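Local coordinates for protein neuroglobin (Symsagittifera roscoffensis, PDB 4B4Y) that probably binds oxygen reversibly at its haem iron, as a neuroglobin thought to be associated with the nervous system of a marine acoel, at residues Gln38-Asn43 with Phe50-Ala55; Ser15-Asp20 with Val84-Val89. All coordinates share one frame; numbering follows the deposited sequence.

Interaction 1. Residues Gln38-Asn43 with Phe50-Ala55; sequences QFMEEN and FPWADA. With HEM (protoporphyrin IX containing Fe), chain B.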
ATOM      1  N   GLN A  38       8.796 -11.612  12.546  1.00 27.19           N
ATOM      2  CA  GLN A  38       9.265 -11.323  13.918  1.00 27.45           C
ATOM      3  C   GLN A  38       8.977  -9.842  14.187  1.00 27.65           C
ATOM      4  O   GLN A  38       8.590  -9.480  15.312  1.00 26.17           O
ATOM      5  CB  GLN A  38      10.774 -11.562  14.006  1.00 26.75           C
ATOM      6  CG  GLN A  38      11.355 -11.380  15.477  1.00 32.60           C
ATOM      7  CD  GLN A  38      12.919 -11.245  15.516  1.00 38.17           C
ATOM      8  OE1 GLN A  38      13.608 -11.406  14.461  1.00 36.78           O
ATOM      9  NE2 GLN A  38      13.479 -10.932  16.728  1.00 31.63           N
ATOM     10  N   PHE A  39       9.240  -8.966  13.192  1.00 25.59           N
ATOM     11  CA  PHE A  39       9.015  -7.514  13.378  1.00 25.44           C
ATOM     12  C   PHE A  39       7.549  -7.237  13.800  1.00 26.68           C
ATOM     13  O   PHE A  39       7.292  -6.409  14.701  1.00 26.60           O
ATOM     14  CB  PHE A  39       9.283  -6.800  12.072  1.00 25.05           C
ATOM     15  CG  PHE A  39       9.127  -5.296  12.112  1.00 23.41           C
ATOM     16  CD1 PHE A  39       9.767  -4.532  13.031  1.00 25.02           C
ATOM     17  CD2 PHE A  39       8.354  -4.656  11.148  1.00 23.60           C
ATOM     18  CE1 PHE A  39       9.635  -3.104  13.018  1.00 21.96           C
ATOM     19  CE2 PHE A  39       8.235  -3.283  11.095  1.00 25.42           C
ATOM     20  CZ  PHE A  39       8.841  -2.493  12.017  1.00 23.28           C
ATOM     21  N   MET A  40       6.615  -7.913  13.140  1.00 25.29           N
ATOM     22  CA  MET A  40       5.193  -7.745  13.413  1.00 26.19           C
ATOM     23  C   MET A  40       4.783  -8.404  14.769  1.00 26.16           C
ATOM     24  O   MET A  40       3.935  -7.875  15.429  1.00 23.88           O
ATOM     25  CB  MET A  40       4.342  -8.302  12.224  1.00 24.48           C
ATOM     26  CG  MET A  40       4.555  -7.449  10.889  1.00 23.98           C
ATOM     27  SD  MET A  40       3.541  -8.167   9.543  1.00 27.16           S
ATOM     28  CE  MET A  40       1.883  -7.499  10.020  1.00 29.45           C
ATOM     29  N   GLU A  41       5.396  -9.531  15.145  1.00 25.09           N
ATOM     30  CA  GLU A  41       5.200 -10.109  16.485  1.00 26.06           C
ATOM     31  C   GLU A  41       5.623  -9.207  17.615  1.00 25.24           C
ATOM     32  O   GLU A  41       4.877  -9.028  18.632  1.00 27.01           O
ATOM     33  CB  GLU A  41       5.892 -11.476  16.577  1.00 27.21           C
ATOM     34  CG  GLU A  41       5.197 -12.489  15.680  1.00 28.05           C
ATOM     35  CD  GLU A  41       5.905 -13.795  15.625  1.00 30.01           C
ATOM     36  OE1 GLU A  41       7.135 -13.774  15.916  1.00 31.93           O
ATOM     37  OE2 GLU A  41       5.249 -14.825  15.224  1.00 31.69           O
ATOM     38  N   GLU A  42       6.759  -8.558  17.455  1.00 23.77           N
ATOM     39  CA  GLU A  42       7.328  -7.760  18.545  1.00 22.04           C
ATOM     40  C   GLU A  42       6.812  -6.357  18.558  1.00 25.04           C
ATOM     41  O   GLU A  42       6.857  -5.649  19.648  1.00 25.85           O
ATOM     42  CB  GLU A  42       8.882  -7.799  18.505  1.00 22.98           C
ATOM     43  CG  GLU A  42       9.512  -9.254  18.529  1.00 20.94           C
ATOM     44  CD  GLU A  42      11.064  -9.275  18.438  1.00 25.98           C
ATOM     45  OE1 GLU A  42      11.723  -8.232  18.099  1.00 23.83           O
ATOM     46  OE2 GLU A  42      11.668 -10.318  18.813  1.00 20.80           O
ATOM     47  N   ASN A  43       6.280  -5.888  17.411  1.00 25.30           N
ATOM     48  CA  ASN A  43       5.814  -4.454  17.364  1.00 26.57           C
ATOM     49  C   ASN A  43       4.383  -4.415  16.815  1.00 28.65           C
ATOM     50  O   ASN A  43       4.157  -4.233  15.578  1.00 27.70           O
ATOM     51  CB  ASN A  43       6.715  -3.663  16.480  1.00 25.58           C
ATOM     52  CG  ASN A  43       8.196  -3.764  16.937  1.00 26.37           C
ATOM     53  OD1 ASN A  43       8.648  -3.006  17.802  1.00 23.03           O
ATOM     54  ND2 ASN A  43       8.926  -4.737  16.362  1.00 26.37           N
ATOM     55  N   PHE A  50       0.906  -1.039   8.492  1.00 29.91           N
ATOM     56  CA  PHE A  50       0.818  -1.706   7.238  1.00 29.29           C
ATOM     57  C   PHE A  50      -0.678  -1.811   6.869  1.00 31.22           C
ATOM     58  O   PHE A  50      -1.464  -2.460   7.545  1.00 30.06           O
ATOM     59  CB  PHE A  50       1.407  -3.099   7.315  1.00 28.42           C
ATOM     60  CG  PHE A  50       2.920  -3.140   7.498  1.00 28.48           C
ATOM     61  CD1 PHE A  50       3.768  -2.560   6.543  1.00 24.26           C
ATOM     62  CD2 PHE A  50       3.477  -3.863   8.558  1.00 25.32           C
ATOM     63  CE1 PHE A  50       5.176  -2.606   6.663  1.00 25.74           C
ATOM     64  CE2 PHE A  50       4.890  -3.949   8.737  1.00 26.80           C
ATOM     65  CZ  PHE A  50       5.753  -3.350   7.796  1.00 28.73           C
ATOM     66  N   PRO A  51      -1.070  -1.212   5.740  1.00 32.99           N
ATOM     67  CA  PRO A  51      -2.516  -1.228   5.458  1.00 33.08           C
ATOM     68  C   PRO A  51      -3.019  -2.608   5.175  1.00 31.77           C
ATOM     69  O   PRO A  51      -4.138  -2.874   5.490  1.00 32.40           O
ATOM     70  CB  PRO A  51      -2.675  -0.377   4.156  1.00 33.24           C
ATOM     71  CG  PRO A  51      -1.311   0.364   4.013  1.00 36.30           C
ATOM     72  CD  PRO A  51      -0.270  -0.544   4.692  1.00 32.55           C
ATOM     73  N   TRP A  52      -2.228  -3.463   4.551  1.00 30.17           N
ATOM     74  CA  TRP A  52      -2.685  -4.767   4.226  1.00 28.33           C
ATOM     75  C   TRP A  52      -2.731  -5.727   5.399  1.00 31.34           C
ATOM     76  O   TRP A  52      -3.191  -6.890   5.252  1.00 31.19           O
ATOM     77  CB  TRP A  52      -1.748  -5.321   3.180  1.00 29.00           C
ATOM     78  CG  TRP A  52      -0.327  -5.114   3.532  1.00 32.11           C
ATOM     79  CD1 TRP A  52       0.500  -4.093   3.108  1.00 29.58           C
ATOM     80  CD2 TRP A  52       0.475  -5.958   4.425  1.00 30.30           C
ATOM     81  NE1 TRP A  52       1.810  -4.306   3.663  1.00 32.22           N
ATOM     82  CE2 TRP A  52       1.797  -5.429   4.449  1.00 31.84           C
ATOM     83  CE3 TRP A  52       0.208  -7.131   5.149  1.00 31.78           C
ATOM     84  CZ2 TRP A  52       2.830  -6.008   5.228  1.00 30.82           C
ATOM     85  CZ3 TRP A  52       1.224  -7.704   5.896  1.00 33.36           C
ATOM     86  CH2 TRP A  52       2.528  -7.149   5.922  1.00 31.28           C
ATOM     87  N   ALA A  53      -2.208  -5.321   6.561  1.00 30.54           N
ATOM     88  CA  ALA A  53      -2.106  -6.273   7.671  1.00 31.52           C
ATOM     89  C   ALA A  53      -3.499  -6.438   8.299  1.00 33.24           C
ATOM     90  O   ALA A  53      -4.205  -5.438   8.575  1.00 32.64           O
ATOM     91  CB  ALA A  53      -1.145  -5.682   8.757  1.00 29.52           C
ATOM     92  N   ASP A  54      -3.854  -7.667   8.620  1.00 33.93           N
ATOM     93  CA  ASP A  54      -5.198  -7.947   9.121  1.00 35.14           C
ATOM     94  C   ASP A  54      -5.084  -8.185  10.621  1.00 35.16           C
ATOM     95  O   ASP A  54      -4.656  -9.242  11.075  1.00 34.98           O
ATOM     96  CB  ASP A  54      -5.750  -9.182   8.391  1.00 32.64           C
ATOM     97  CG  ASP A  54      -7.198  -9.581   8.851  1.00 37.88           C
ATOM     98  OD1 ASP A  54      -7.728  -9.171   9.954  1.00 32.38           O
ATOM     99  OD2 ASP A  54      -7.812 -10.343   8.047  1.00 40.47           O
ATOM    100  N   ALA A  55      -5.509  -7.209  11.371  1.00 36.80           N
ATOM    101  CA  ALA A  55      -5.439  -7.230  12.802  1.00 39.21           C
ATOM    102  C   ALA A  55      -6.185  -8.393  13.525  1.00 41.20           C
ATOM    103  O   ALA A  55      -5.996  -8.577  14.734  1.00 41.76           O
ATOM    104  CB  ALA A  55      -5.985  -5.907  13.301  1.00 40.03           C
TER
HETATM  105  CHA HEM B1155       6.662   0.509   2.170  1.00 25.51           C
HETATM  106  CHB HEM B1155      11.261  -0.884   2.335  1.00 29.69           C
HETATM  107  CHC HEM B1155      11.372   0.389   7.061  1.00 28.89           C
HETATM  108  CHD HEM B1155       6.580   0.687   7.071  1.00 27.79           C
HETATM  109  C1A HEM B1155       7.896   0.037   1.792  1.00 29.66           C
HETATM  110  C2A HEM B1155       8.326  -0.243   0.462  1.00 32.45           C
HETATM  111  C3A HEM B1155       9.576  -0.634   0.506  1.00 29.74           C
HETATM  112  C4A HEM B1155      10.005  -0.551   1.849  1.00 28.57           C
HETATM  113  CMA HEM B1155      10.511  -1.042  -0.685  1.00 26.43           C
HETATM  114  CAA HEM B1155       7.406  -0.094  -0.796  1.00 33.92           C
HETATM  115  CBA HEM B1155       6.836  -1.457  -1.118  1.00 38.06           C
HETATM  116  CGA HEM B1155       5.723  -1.384  -2.144  1.00 48.41           C
HETATM  117  O1A HEM B1155       5.787  -0.681  -3.145  1.00 45.29           O
HETATM  118  O2A HEM B1155       4.694  -2.065  -1.947  1.00 60.68           O
HETATM  119  C1B HEM B1155      11.739  -0.625   3.638  1.00 30.11           C
HETATM  120  C2B HEM B1155      13.115  -0.731   4.101  1.00 31.18           C
HETATM  121  C3B HEM B1155      13.160  -0.356   5.368  1.00 32.13           C
HETATM  122  C4B HEM B1155      11.803  -0.047   5.785  1.00 31.97           C
HETATM  123  CMB HEM B1155      14.283  -1.166   3.174  1.00 26.60           C
HETATM  124  CAB HEM B1155      14.393  -0.347   6.294  1.00 31.51           C
HETATM  125  CBB HEM B1155      15.361   0.554   6.100  1.00 30.77           C
HETATM  126  C1C HEM B1155      10.066   0.489   7.488  1.00 29.04           C
HETATM  127  C2C HEM B1155       9.583   0.495   8.882  1.00 30.54           C
HETATM  128  C3C HEM B1155       8.265   0.487   8.874  1.00 27.95           C
HETATM  129  C4C HEM B1155       7.871   0.526   7.496  1.00 30.45           C
HETATM  130  CMC HEM B1155      10.472   0.420  10.150  1.00 22.81           C
HETATM  131  CAC HEM B1155       7.316   0.524  10.133  1.00 27.14           C
HETATM  132  CBC HEM B1155       6.145  -0.117  10.045  1.00 26.31           C
HETATM  133  C1D HEM B1155       6.159   0.877   5.767  1.00 35.05           C
HETATM  134  C2D HEM B1155       4.844   1.364   5.317  1.00 35.75           C
HETATM  135  C3D HEM B1155       4.957   1.276   3.846  1.00 38.03           C
HETATM  136  C4D HEM B1155       6.242   0.724   3.482  1.00 30.58           C
HETATM  137  CMD HEM B1155       3.596   1.776   6.103  1.00 37.38           C
HETATM  138  CAD HEM B1155       3.861   1.522   2.811  1.00 32.85           C
HETATM  139  CBD HEM B1155       4.039   0.056   3.350  1.00 40.55           C
HETATM  140  CGD HEM B1155       3.033  -0.617   2.627  1.00 48.07           C
HETATM  141  O1D HEM B1155       2.776  -1.763   3.050  1.00 44.85           O
HETATM  142  O2D HEM B1155       2.554   0.136   1.713  1.00 52.62           O
HETATM  143  NA  HEM B1155       8.949  -0.148   2.599  1.00 29.35           N
HETATM  144  NB  HEM B1155      11.006  -0.202   4.679  1.00 31.22           N
HETATM  145  NC  HEM B1155       8.994   0.487   6.684  1.00 28.10           N
HETATM  146  ND  HEM B1155       6.934   0.608   4.644  1.00 32.39           N
HETATM  147 FE   HEM B1155       8.933   0.222   4.618  1.00 25.56          FE
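M40 leaves its helix with CG anti to the carbonyl carbon (chi1 -66°) and runs straight through chi2, then bends at chi3 (78°), which lays its terminal methyl against the 50-55 loop. The methyl CE meets A53 CB at 3.8 Å, while SD lies 3.9 Å from W52 CH2. Nearer the backbone, CG of the same side chain packs against F50 CE2 at 4.1 Å. The sulfur sits obliquely to both the F50 ring and the indole, a pair of Met-aromatic contacts. F39, one residue earlier, sends its ring toward the haem instead: its CE2 edge meets F50 CZ at 4.1 Å, and CZ packs 3.8 Å from the haem methyl CMC.

F50 sits at the centre of this group. The vinyl carbon CBC of the haem lies over one face of its ring, and W52 CZ2 lies over the opposite face near the rim, while F50 CE1 touches the haem carbon CHD at 3.6 Å. H71 meets the F50 ring edge-to-face. W52 then turns its indole edge to the haem, where NE1 gives a bent hydrogen bond (N-H...O 132°) at 2.8 Å to propionate oxygen O1D, lying in the plane of the indole. With an alanine at F50 the space between vinyl and indole would probably be left unfilled, leaving M40 CG and the F39 ring edge without their partner and the W52 ring freer to shift.

A type I turn from F50 to A53 shapes the loop, and K107 of the second subunit hydrogen-bonds the carbonyls of F50, P51 and A53. F50 also lines the pocket of the bound oxygen molecule. A phenylalanine just after the short helix 46-49, packed on the haem close to the distal histidine position, is the hallmark of the globin CD corner.

Interaction 2. Residues Ser15-Asp20 with Val84-Val89; sequences SLIMED and VDLNGV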
ATOM      1  N   SER A  15      33.052  -6.764   2.032  1.00 34.17           N
ATOM      2  CA  SER A  15      33.362  -8.154   1.756  1.00 35.60           C
ATOM      3  C   SER A  15      32.710  -9.078   2.806  1.00 36.32           C
ATOM      4  O   SER A  15      32.194 -10.164   2.476  1.00 37.90           O
ATOM      5  CB  SER A  15      34.938  -8.347   1.768  1.00 35.91           C
ATOM      6  OG  SER A  15      35.194  -9.775   1.796  1.00 39.20           O
ATOM      7  N   LEU A  16      32.806  -8.721   4.093  1.00 36.29           N
ATOM      8  CA  LEU A  16      32.114  -9.551   5.186  1.00 37.08           C
ATOM      9  C   LEU A  16      30.603  -9.684   4.909  1.00 35.80           C
ATOM     10  O   LEU A  16      30.043 -10.763   5.028  1.00 36.65           O
ATOM     11  CB  LEU A  16      32.308  -8.947   6.594  1.00 34.58           C
ATOM     12  CG  LEU A  16      33.746  -8.980   7.082  1.00 36.57           C
ATOM     13  CD1 LEU A  16      33.967  -8.030   8.336  1.00 36.64           C
ATOM     14  CD2 LEU A  16      34.180 -10.482   7.311  1.00 32.98           C
ATOM     15  N   ILE A  17      29.970  -8.588   4.473  1.00 36.50           N
ATOM     16  CA  ILE A  17      28.554  -8.627   4.090  1.00 37.00           C
ATOM     17  C   ILE A  17      28.293  -9.598   2.911  1.00 38.55           C
ATOM     18  O   ILE A  17      27.360 -10.446   2.955  1.00 38.16           O
ATOM     19  CB  ILE A  17      28.059  -7.248   3.611  1.00 36.82           C
ATOM     20  CG1 ILE A  17      28.152  -6.200   4.709  1.00 38.88           C
ATOM     21  CG2 ILE A  17      26.656  -7.413   3.100  1.00 34.95           C
ATOM     22  CD1 ILE A  17      27.112  -6.374   5.755  1.00 38.75           C
ATOM     23  N   MET A  18      29.083  -9.443   1.828  1.00 38.93           N
ATOM     24  CA  MET A  18      28.924 -10.345   0.664  1.00 39.11           C
ATOM     25  C   MET A  18      29.091 -11.787   1.088  1.00 38.43           C
ATOM     26  O   MET A  18      28.318 -12.666   0.658  1.00 37.72           O
ATOM     27  CB  MET A  18      29.904 -10.000  -0.473  1.00 40.03           C
ATOM     28  CG  MET A  18      29.452  -8.779  -1.135  1.00 42.83           C
ATOM     29  SD  MET A  18      28.111  -9.248  -2.229  1.00 51.55           S
ATOM     30  CE  MET A  18      28.482  -7.995  -3.453  1.00 52.98           C
ATOM     31  N   GLU A  19      30.008 -12.033   2.012  1.00 36.97           N
ATOM     32  CA  GLU A  19      30.121 -13.403   2.455  1.00 38.96           C
ATOM     33  C   GLU A  19      28.802 -13.880   3.175  1.00 39.68           C
ATOM     34  O   GLU A  19      28.397 -15.049   3.034  1.00 40.67           O
ATOM     35  CB  GLU A  19      31.290 -13.453   3.387  1.00 40.16           C
ATOM     36  CG  GLU A  19      31.540 -14.709   4.134  1.00 48.22           C
ATOM     37  CD  GLU A  19      32.700 -14.463   5.149  1.00 59.68           C
ATOM     38  OE1 GLU A  19      33.748 -13.819   4.795  1.00 65.33           O
ATOM     39  OE2 GLU A  19      32.596 -14.907   6.308  1.00 65.22           O
ATOM     40  N   ASP A  20      28.084 -12.985   3.878  1.00 37.24           N
ATOM     41  CA  ASP A  20      26.790 -13.475   4.441  1.00 36.29           C
ATOM     42  C   ASP A  20      25.679 -13.474   3.408  1.00 33.99           C
ATOM     43  O   ASP A  20      24.801 -14.337   3.454  1.00 34.24           O
ATOM     44  CB  ASP A  20      26.391 -12.723   5.716  1.00 35.00           C
ATOM     45  CG  ASP A  20      27.469 -12.807   6.792  1.00 38.41           C
ATOM     46  OD1 ASP A  20      28.129 -13.906   6.902  1.00 42.70           O
ATOM     47  OD2 ASP A  20      27.623 -11.796   7.543  1.00 38.20           O
ATOM     48  N   VAL A  84      24.609  -5.365  -1.774  1.00 36.45           N
ATOM     49  CA  VAL A  84      25.496  -5.952  -2.713  1.00 37.94           C
ATOM     50  C   VAL A  84      26.413  -4.834  -3.253  1.00 39.87           C
ATOM     51  O   VAL A  84      27.489  -5.062  -3.710  1.00 41.73           O
ATOM     52  CB  VAL A  84      24.565  -6.791  -3.637  1.00 39.04           C
ATOM     53  CG1 VAL A  84      24.330  -6.240  -5.026  1.00 33.37           C
ATOM     54  CG2 VAL A  84      24.760  -8.221  -3.396  1.00 33.09           C
ATOM     55  N   ASP A  85      26.062  -3.581  -3.054  1.00 40.49           N
ATOM     56  CA  ASP A  85      26.988  -2.510  -3.441  1.00 39.19           C
ATOM     57  C   ASP A  85      26.736  -1.295  -2.537  1.00 38.61           C
ATOM     58  O   ASP A  85      26.138  -0.288  -2.955  1.00 37.01           O
ATOM     59  CB  ASP A  85      26.804  -2.153  -4.935  1.00 40.47           C
ATOM     60  CG  ASP A  85      27.704  -0.949  -5.408  1.00 43.24           C
ATOM     61  OD1 ASP A  85      28.665  -0.484  -4.704  1.00 42.60           O
ATOM     62  OD2 ASP A  85      27.383  -0.418  -6.495  1.00 46.95           O
ATOM     63  N   LEU A  86      27.217  -1.369  -1.297  1.00 39.17           N
ATOM     64  CA  LEU A  86      26.791  -0.375  -0.265  1.00 40.17           C
ATOM     65  C   LEU A  86      27.221   1.012  -0.554  1.00 40.71           C
ATOM     66  O   LEU A  86      26.441   1.960  -0.332  1.00 41.25           O
ATOM     67  CB  LEU A  86      27.219  -0.751   1.153  1.00 38.14           C
ATOM     68  CG  LEU A  86      26.289  -1.856   1.689  1.00 38.53           C
ATOM     69  CD1 LEU A  86      26.954  -2.731   2.749  1.00 32.04           C
ATOM     70  CD2 LEU A  86      24.893  -1.335   2.158  1.00 31.23           C
ATOM     71  N   ASN A  87      28.455   1.149  -1.041  1.00 43.43           N
ATOM     72  CA  ASN A  87      29.015   2.483  -1.344  1.00 47.39           C
ATOM     73  C   ASN A  87      28.461   3.170  -2.609  1.00 49.01           C
ATOM     74  O   ASN A  87      28.474   4.405  -2.716  1.00 49.62           O
ATOM     75  CB  ASN A  87      30.556   2.431  -1.347  1.00 48.43           C
ATOM     76  CG  ASN A  87      31.128   2.235   0.080  1.00 48.89           C
ATOM     77  OD1 ASN A  87      30.450   2.545   1.076  1.00 46.34           O
ATOM     78  ND2 ASN A  87      32.348   1.690   0.176  1.00 48.35           N
ATOM     79  N   GLY A  88      27.917   2.374  -3.516  1.00 51.35           N
ATOM     80  CA  GLY A  88      27.410   2.857  -4.791  1.00 56.12           C
ATOM     81  C   GLY A  88      25.891   2.943  -4.796  1.00 59.74           C
ATOM     82  O   GLY A  88      25.234   2.967  -5.877  1.00 59.61           O
ATOM     83  N   VAL A  89      25.349   3.012  -3.573  1.00 62.29           N
ATOM     84  CA  VAL A  89      23.914   2.971  -3.324  1.00 64.74           C
ATOM     85  C   VAL A  89      23.155   4.115  -4.065  1.00 66.91           C
ATOM     86  O   VAL A  89      22.014   3.905  -4.546  1.00 66.59           O
ATOM     87  CB  VAL A  89      23.622   2.887  -1.758  1.00 64.59           C
ATOM     88  CG1 VAL A  89      23.527   4.221  -1.155  1.00 63.83           C
ATOM     89  CG2 VAL A  89      22.409   2.103  -1.470  1.00 63.69           C
TER
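M18 and V84 make the outer half of this contact, their side chains crossing at about a right angle. The sulfur SD of M18 packs against V84 CG2 at 3.7 Å, and its methyl CE reaches over the V84 backbone, 3.7 Å from V84 CA. CE also comes within 3.1 Å of V84 O, which is short for a methyl on a carbonyl oxygen; as both side chains also sit off the usual staggered torsions, that closeness is doubtful. What carries CE there is a double bend of the chain, at chi2 (-79°) and again at chi3.

One residue back, I17 makes the inner half: CG1 touches L86 CD1 at 4.2 Å, again with the two side chains about perpendicular. No hydrogen bond joins the two segments, so the contact is wholly one of van der Waals packing.

Behind these side chains, the 84-89 loop is drawn in on itself by G88 N, which bonds D85 O at 3.3 Å and more weakly D85 OD1. Further out, N87 OD1 takes a hydrogen bond from V9 N, tying the loop to the chain ahead of helix 11-24. On the helix side, D20 forms a salt bridge with K137 and accepts a hydrogen bond from W141 NE1. I17 lies on W141 and L86 on A144, so that helix 11-24 and the loop following helix 66-83 rest together on helix 135-153.

In the fold
Interactions 1 and 2 lie on opposite sides of the chain's centre, their own centres 29 Å apart and their nearest atoms about 16 Å apart. They involve different helices, although 11-24 and 28-42 are consecutive in the chain. Every touching residue of interaction 1 is buried, and its chemistry is aromatic, with one methionine set against two rings, and built round the haem, with a polar indole-to-propionate bond and a second subunit close by. Interaction 2 is only partly buried: isoleucine on leucine on the inner side, a methionine against an exposed valine on the outer, and no other chain of the assembly touching it. One shapes the haem pocket; the other closes the 84-89 loop against the amino-terminal helix.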